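Side-chain contacts in MW1564 protein (Staphylococcus aureus, PDB 3NTV), which probably transfers a methyl group from S-adenosylmethionine to a hydroxyl oxygen, as a putative caffeoyl-CoA O-methyltransferase with a Rossmann fold: residues Asp31-Gln34 with His35-Ser38; Lys112-Leu115 with Ala116-Phe120. One frame throughout, in Å; residues are numbered along the deposited sequence.

Both contacts illustrate how a helix is brought to an end, and by different means. In contact 1 the helix 22-33 runs out through 3-10 turns, and a histidine side chain bonds to a carbonyl of its last turn; in contact 2 the helix 105-117 closes with a Schellman motif. Their centres lie 22 Å apart, with the nearest atoms about 7 Å from each other, so the two do not touch. Each sits toward the outside of the subunit, about 20 Å and 19 Å from the chain centre to the contact centre. Contact 1 faces the second subunit, whereas contact 2 belongs to the beta-alpha-beta unit formed with strands 97-102 and 124-128.

Contact 1: Asp31-Gln34 with His35-Ser38; sequences DLHQ and HQNS
Hydrogen bonds to main-chain carbonyls dominate where L32 and H33 meet H35 and Q36. The imidazole of H35 turns back along the chain, and its ND1 gives a nearly straight bond to L32 O at 2.8 Å (165° at the hydrogen). The oxygen lies almost in the ring plane, although the ring nitrogen is tilted from the plane of the carbonyl. With CG beside its own backbone N (chi1 -56°), H35 holds the ring edge against this end of the helix. One residue on, Q36 N donates to H33 O at 2.9 Å, and N37 N reaches Q34 O in a weak bond of 3.3 Å. The amides of Q34 and N37 meet with their planes 88° apart, and NE2 of Q34 is bonded to I30 O, one turn back.

Packing adds to these bonds. The CG of Q36 rests 3.2 Å from H33 O, while the Q36 side chain runs alongside that of H33.

Charged and intersubunit partners place the turn: H33 ND1 bonds to D61, and H33 NE2 to the backbone N of F218 of the second subunit. The whole is a C-terminal helix end passing into 3-10 turns, set at the dimer interface of this methyltransferase.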
ATOM      1  N   ASP A  31      -1.745  -6.946  15.388  1.00 26.71           N
ATOM      2  CA  ASP A  31      -0.995  -7.790  16.325  1.00 27.50           C
ATOM      3  C   ASP A  31       0.390  -8.122  15.770  1.00 28.66           C
ATOM      4  O   ASP A  31       1.367  -8.072  16.517  1.00 27.68           O
ATOM      5  CB  ASP A  31      -1.782  -9.075  16.668  1.00 30.63           C
ATOM      6  CG  ASP A  31      -2.972  -8.861  17.592  1.00 48.41           C
ATOM      7  OD1 ASP A  31      -2.994  -7.836  18.310  1.00 49.27           O
ATOM      8  OD2 ASP A  31      -3.877  -9.726  17.605  1.00 58.83           O
ATOM      9  N   LEU A  32       0.492  -8.409  14.446  1.00 23.97           N
ATOM     10  CA  LEU A  32       1.805  -8.667  13.829  1.00 23.66           C
ATOM     11  C   LEU A  32       2.683  -7.413  13.910  1.00 28.71           C
ATOM     12  O   LEU A  32       3.886  -7.532  14.141  1.00 28.90           O
ATOM     13  CB  LEU A  32       1.668  -9.101  12.357  1.00 23.74           C
ATOM     14  CG  LEU A  32       1.273 -10.562  12.106  1.00 27.57           C
ATOM     15  CD1 LEU A  32       0.916 -10.776  10.656  1.00 26.52           C
ATOM     16  CD2 LEU A  32       2.400 -11.529  12.509  1.00 31.55           C
ATOM     17  N   HIS A  33       2.059  -6.223  13.760  1.00 24.89           N
ATOM     18  CA  HIS A  33       2.758  -4.936  13.808  1.00 24.65           C
ATOM     19  C   HIS A  33       3.196  -4.524  15.218  1.00 32.72           C
ATOM     20  O   HIS A  33       4.021  -3.617  15.348  1.00 32.55           O
ATOM     21  CB  HIS A  33       1.903  -3.831  13.167  1.00 24.19           C
ATOM     22  CG  HIS A  33       1.863  -3.867  11.668  1.00 25.44           C
ATOM     23  ND1 HIS A  33       1.715  -2.706  10.930  1.00 25.41           N
ATOM     24  CD2 HIS A  33       1.929  -4.921  10.815  1.00 25.35           C
ATOM     25  CE1 HIS A  33       1.696  -3.081   9.660  1.00 23.85           C
ATOM     26  NE2 HIS A  33       1.834  -4.402   9.538  1.00 24.29           N
ATOM     27  N   GLN A  34       2.680  -5.191  16.272  1.00 30.73           N
ATOM     28  CA  GLN A  34       3.034  -4.836  17.659  1.00 32.18           C
ATOM     29  C   GLN A  34       4.538  -4.825  17.977  1.00 42.52           C
ATOM     30  O   GLN A  34       4.972  -4.051  18.832  1.00 42.36           O
ATOM     31  CB  GLN A  34       2.217  -5.628  18.694  1.00 33.25           C
ATOM     32  CG  GLN A  34       0.709  -5.371  18.662  1.00 41.95           C
ATOM     33  CD  GLN A  34       0.317  -3.927  18.849  1.00 56.28           C
ATOM     34  OE1 GLN A  34       0.442  -3.348  19.930  1.00 57.13           O
ATOM     35  NE2 GLN A  34      -0.193  -3.321  17.797  1.00 37.09           N
ATOM     36  N   HIS A  35       5.335  -5.619  17.235  1.00 44.64           N
ATOM     37  CA  HIS A  35       6.795  -5.694  17.359  1.00 46.53           C
ATOM     38  C   HIS A  35       7.464  -4.355  16.997  1.00 51.26           C
ATOM     39  O   HIS A  35       8.493  -4.013  17.582  1.00 51.56           O
ATOM     40  CB  HIS A  35       7.356  -6.817  16.463  1.00 48.59           C
ATOM     41  CG  HIS A  35       6.768  -8.174  16.721  1.00 52.85           C
ATOM     42  ND1 HIS A  35       5.597  -8.587  16.099  1.00 55.13           N
ATOM     43  CD2 HIS A  35       7.232  -9.185  17.493  1.00 54.99           C
ATOM     44  CE1 HIS A  35       5.382  -9.824  16.522  1.00 54.69           C
ATOM     45  NE2 HIS A  35       6.338 -10.226  17.365  1.00 54.96           N
ATOM     46  N   GLN A  36       6.876  -3.600  16.042  1.00 47.87           N
ATOM     47  CA  GLN A  36       7.394  -2.300  15.591  1.00 47.86           C
ATOM     48  C   GLN A  36       6.732  -1.075  16.264  1.00 52.23           C
ATOM     49  O   GLN A  36       6.760   0.031  15.708  1.00 53.05           O
ATOM     50  CB  GLN A  36       7.461  -2.203  14.043  1.00 49.26           C
ATOM     51  CG  GLN A  36       6.112  -2.253  13.312  1.00 65.52           C
ATOM     52  CD  GLN A  36       6.243  -2.704  11.877  1.00 85.61           C
ATOM     53  OE1 GLN A  36       6.731  -3.803  11.580  1.00 80.40           O
ATOM     54  NE2 GLN A  36       5.772  -1.878  10.953  1.00 79.53           N
ATOM     55  N   ASN A  37       6.179  -1.269  17.480  1.00 47.18           N
ATOM     56  CA  ASN A  37       5.558  -0.212  18.281  1.00 46.50           C
ATOM     57  C   ASN A  37       6.590   0.826  18.715  1.00 51.09           C
ATOM     58  O   ASN A  37       7.592   0.474  19.348  1.00 50.45           O
ATOM     59  CB  ASN A  37       4.887  -0.794  19.542  1.00 43.62           C
ATOM     60  CG  ASN A  37       3.436  -1.185  19.400  1.00 49.96           C
ATOM     61  OD1 ASN A  37       2.734  -1.412  20.383  1.00 47.04           O
ATOM     62  ND2 ASN A  37       2.950  -1.290  18.188  1.00 33.10           N
ATOM     63  N   SER A  38       6.342   2.100  18.368  1.00 47.38           N
ATOM     64  CA  SER A  38       7.193   3.216  18.777  1.00 46.85           C
ATOM     65  C   SER A  38       6.667   3.741  20.124  1.00 49.69           C
ATOM     66  O   SER A  38       5.580   3.339  20.549  1.00 49.08           O
ATOM     67  CB  SER A  38       7.191   4.317  17.714  1.00 50.19           C
ATOM     68  OG  SER A  38       5.887   4.796  17.429  1.00 56.15           O
TER

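Contact 2: Lys112-Leu115 with Ala116-Phe120; sequences KQNL and ATYHF
Rotation about the first side-chain bond brings Q113 and T117 together: Q113 carries CG opposite its backbone N (chi1 -171°) and then bends at chi2, while T117 sets OG1 beside its own N (chi1 -59°), turned back toward the preceding helical turn. The threonine hydroxyl consequently donates to Q113 O at 2.9 Å, approaching from above the carbonyl plane. That oxygen is gripped twice, because T117 N also bonds to it. The OE1 of Q113 comes to 3.0 Å from the same OG1, the two side chains crossing at a slant.

A water molecule carries the polar network round the helix. It donates both to T117 OG1 and to N114 OD1, each at 2.9 Å, tying together side chains of neighbouring turns. The other end of the N114 amide is fixed by a bond from ND2 to I82 O. Alongside N114 runs the ring of Y118, which turns its edge to N114 O, with CD2 at 3.2 Å; T117 CG2 lies over one face of this ring.

Apolar contact joins the last turn of the helix to the residue that follows the C-prime position. L115 and F120 cross at about a right angle, CD2 of the leucine meeting CB of the phenylalanine at 3.9 Å. Both side chains also pack on M87 of the helix 84-90, and L115 reaches strand 124-128.

The backbone supplies the closure. F120 N donates to L115 O at 2.8 Å, and H119 N returns to A116 O at 3.3 Å. H119, with its positive phi of 64°, is the C-prime residue. This is a Schellman motif, ending the helix of a beta-alpha-beta crossover in the Rossmann fold and turning the chain toward strand 124-128.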
ATOM      1  N   LYS A 112       0.923  20.597  20.199  1.00 21.06           N
ATOM      2  CA  LYS A 112       2.023  21.353  20.795  0.50 21.10           C
ATOM      3  C   LYS A 112       2.574  20.646  22.037  1.00 24.50           C
ATOM      4  O   LYS A 112       3.786  20.469  22.149  1.00 22.67           O
ATOM      5  CB  LYS A 112       1.570  22.784  21.139  0.50 24.34           C
ATOM      6  CG  LYS A 112       2.559  23.844  20.708  0.50 33.05           C
ATOM      7  CD  LYS A 112       2.042  24.712  19.572  0.50 37.22           C
ATOM      8  CE  LYS A 112       2.988  25.859  19.321  0.50 30.35           C
ATOM      9  NZ  LYS A 112       4.070  25.505  18.358  0.50 20.54           N
ATOM     10  N   GLN A 113       1.673  20.218  22.956  1.00 23.17           N
ATOM     11  CA  GLN A 113       2.100  19.525  24.176  1.00 22.93           C
ATOM     12  C   GLN A 113       2.808  18.212  23.848  1.00 24.13           C
ATOM     13  O   GLN A 113       3.847  17.916  24.436  1.00 23.19           O
ATOM     14  CB  GLN A 113       0.931  19.293  25.147  1.00 24.55           C
ATOM     15  CG  GLN A 113       1.378  18.773  26.535  1.00 37.77           C
ATOM     16  CD  GLN A 113       2.521  19.549  27.170  1.00 56.79           C
ATOM     17  OE1 GLN A 113       3.687  19.116  27.166  1.00 46.36           O
ATOM     18  NE2 GLN A 113       2.216  20.713  27.733  1.00 53.44           N
ATOM     19  N   ASN A 114       2.265  17.442  22.893  1.00 20.07           N
ATOM     20  CA  ASN A 114       2.882  16.174  22.487  1.00 18.30           C
ATOM     21  C   ASN A 114       4.288  16.352  21.901  1.00 21.47           C
ATOM     22  O   ASN A 114       5.196  15.599  22.260  1.00 20.79           O
ATOM     23  CB  ASN A 114       1.953  15.407  21.554  1.00 19.86           C
ATOM     24  CG  ASN A 114       0.827  14.733  22.302  1.00 36.30           C
ATOM     25  OD1 ASN A 114       0.944  14.409  23.497  1.00 26.49           O
ATOM     26  ND2 ASN A 114      -0.284  14.481  21.610  1.00 27.19           N
ATOM     27  N   LEU A 115       4.481  17.375  21.032  1.00 17.75           N
ATOM     28  CA  LEU A 115       5.798  17.629  20.445  1.00 16.27           C
ATOM     29  C   LEU A 115       6.822  17.946  21.540  1.00 20.26           C
ATOM     30  O   LEU A 115       7.961  17.487  21.458  1.00 19.03           O
ATOM     31  CB  LEU A 115       5.749  18.770  19.422  1.00 16.01           C
ATOM     32  CG  LEU A 115       4.925  18.550  18.141  1.00 17.96           C
ATOM     33  CD1 LEU A 115       5.064  19.762  17.245  1.00 19.28           C
ATOM     34  CD2 LEU A 115       5.375  17.320  17.388  1.00 20.01           C
ATOM     35  N   ALA A 116       6.396  18.703  22.584  1.00 19.44           N
ATOM     36  CA  ALA A 116       7.272  19.047  23.710  1.00 19.74           C
ATOM     37  C   ALA A 116       7.589  17.791  24.524  1.00 24.34           C
ATOM     38  O   ALA A 116       8.766  17.514  24.762  1.00 24.50           O
ATOM     39  CB  ALA A 116       6.610  20.099  24.601  1.00 21.03           C
ATOM     40  N   THR A 117       6.548  17.018  24.905  1.00 22.61           N
ATOM     41  CA  THR A 117       6.663  15.797  25.720  1.00 22.95           C
ATOM     42  C   THR A 117       7.586  14.759  25.088  1.00 26.40           C
ATOM     43  O   THR A 117       8.460  14.208  25.768  1.00 27.43           O
ATOM     44  CB  THR A 117       5.263  15.237  26.026  1.00 30.34           C
ATOM     45  OG1 THR A 117       4.504  16.219  26.722  1.00 32.14           O
ATOM     46  CG2 THR A 117       5.293  13.932  26.815  1.00 32.57           C
ATOM     47  N   TYR A 118       7.413  14.529  23.774  1.00 20.85           N
ATOM     48  CA  TYR A 118       8.170  13.523  23.031  1.00 19.70           C
ATOM     49  C   TYR A 118       9.410  14.037  22.304  1.00 21.69           C
ATOM     50  O   TYR A 118      10.090  13.269  21.613  1.00 21.10           O
ATOM     51  CB  TYR A 118       7.223  12.690  22.139  1.00 20.28           C
ATOM     52  CG  TYR A 118       6.173  11.949  22.945  1.00 24.01           C
ATOM     53  CD1 TYR A 118       6.452  10.712  23.518  1.00 28.03           C
ATOM     54  CD2 TYR A 118       4.939  12.525  23.214  1.00 24.65           C
ATOM     55  CE1 TYR A 118       5.502  10.038  24.285  1.00 31.00           C
ATOM     56  CE2 TYR A 118       3.982  11.866  23.989  1.00 26.49           C
ATOM     57  CZ  TYR A 118       4.275  10.631  24.537  1.00 35.58           C
ATOM     58  OH  TYR A 118       3.333   9.981  25.299  1.00 36.55           O
ATOM     59  N   HIS A 119       9.762  15.322  22.518  1.00 19.06           N
ATOM     60  CA  HIS A 119      11.002  15.923  22.001  1.00 19.88           C
ATOM     61  C   HIS A 119      11.080  15.971  20.470  1.00 21.18           C
ATOM     62  O   HIS A 119      12.123  15.679  19.906  1.00 20.29           O
ATOM     63  CB  HIS A 119      12.251  15.215  22.617  1.00 21.77           C
ATOM     64  CG  HIS A 119      12.132  15.033  24.106  1.00 26.16           C
ATOM     65  ND1 HIS A 119      12.124  16.116  24.962  1.00 28.92           N
ATOM     66  CD2 HIS A 119      11.968  13.900  24.832  1.00 29.03           C
ATOM     67  CE1 HIS A 119      11.978  15.615  26.183  1.00 28.91           C
ATOM     68  NE2 HIS A 119      11.880  14.285  26.158  1.00 28.98           N
ATOM     69  N   PHE A 120       9.972  16.353  19.810  1.00 16.04           N
ATOM     70  CA  PHE A 120       9.948  16.449  18.351  1.00 14.97           C
ATOM     71  C   PHE A 120       9.819  17.879  17.838  1.00 17.43           C
ATOM     72  O   PHE A 120       9.621  18.034  16.643  1.00 17.33           O
ATOM     73  CB  PHE A 120       8.819  15.587  17.766  1.00 15.69           C
ATOM     74  CG  PHE A 120       9.135  14.115  17.753  1.00 16.48           C
ATOM     75  CD1 PHE A 120      10.076  13.598  16.867  1.00 20.79           C
ATOM     76  CD2 PHE A 120       8.477  13.241  18.613  1.00 19.25           C
ATOM     77  CE1 PHE A 120      10.342  12.223  16.831  1.00 22.88           C
ATOM     78  CE2 PHE A 120       8.730  11.868  18.563  1.00 21.76           C
ATOM     79  CZ  PHE A 120       9.669  11.375  17.687  1.00 21.25           C
TER
HETATM   80  O   HOH W   1       1.773  15.304  26.112  1.00 43.62           O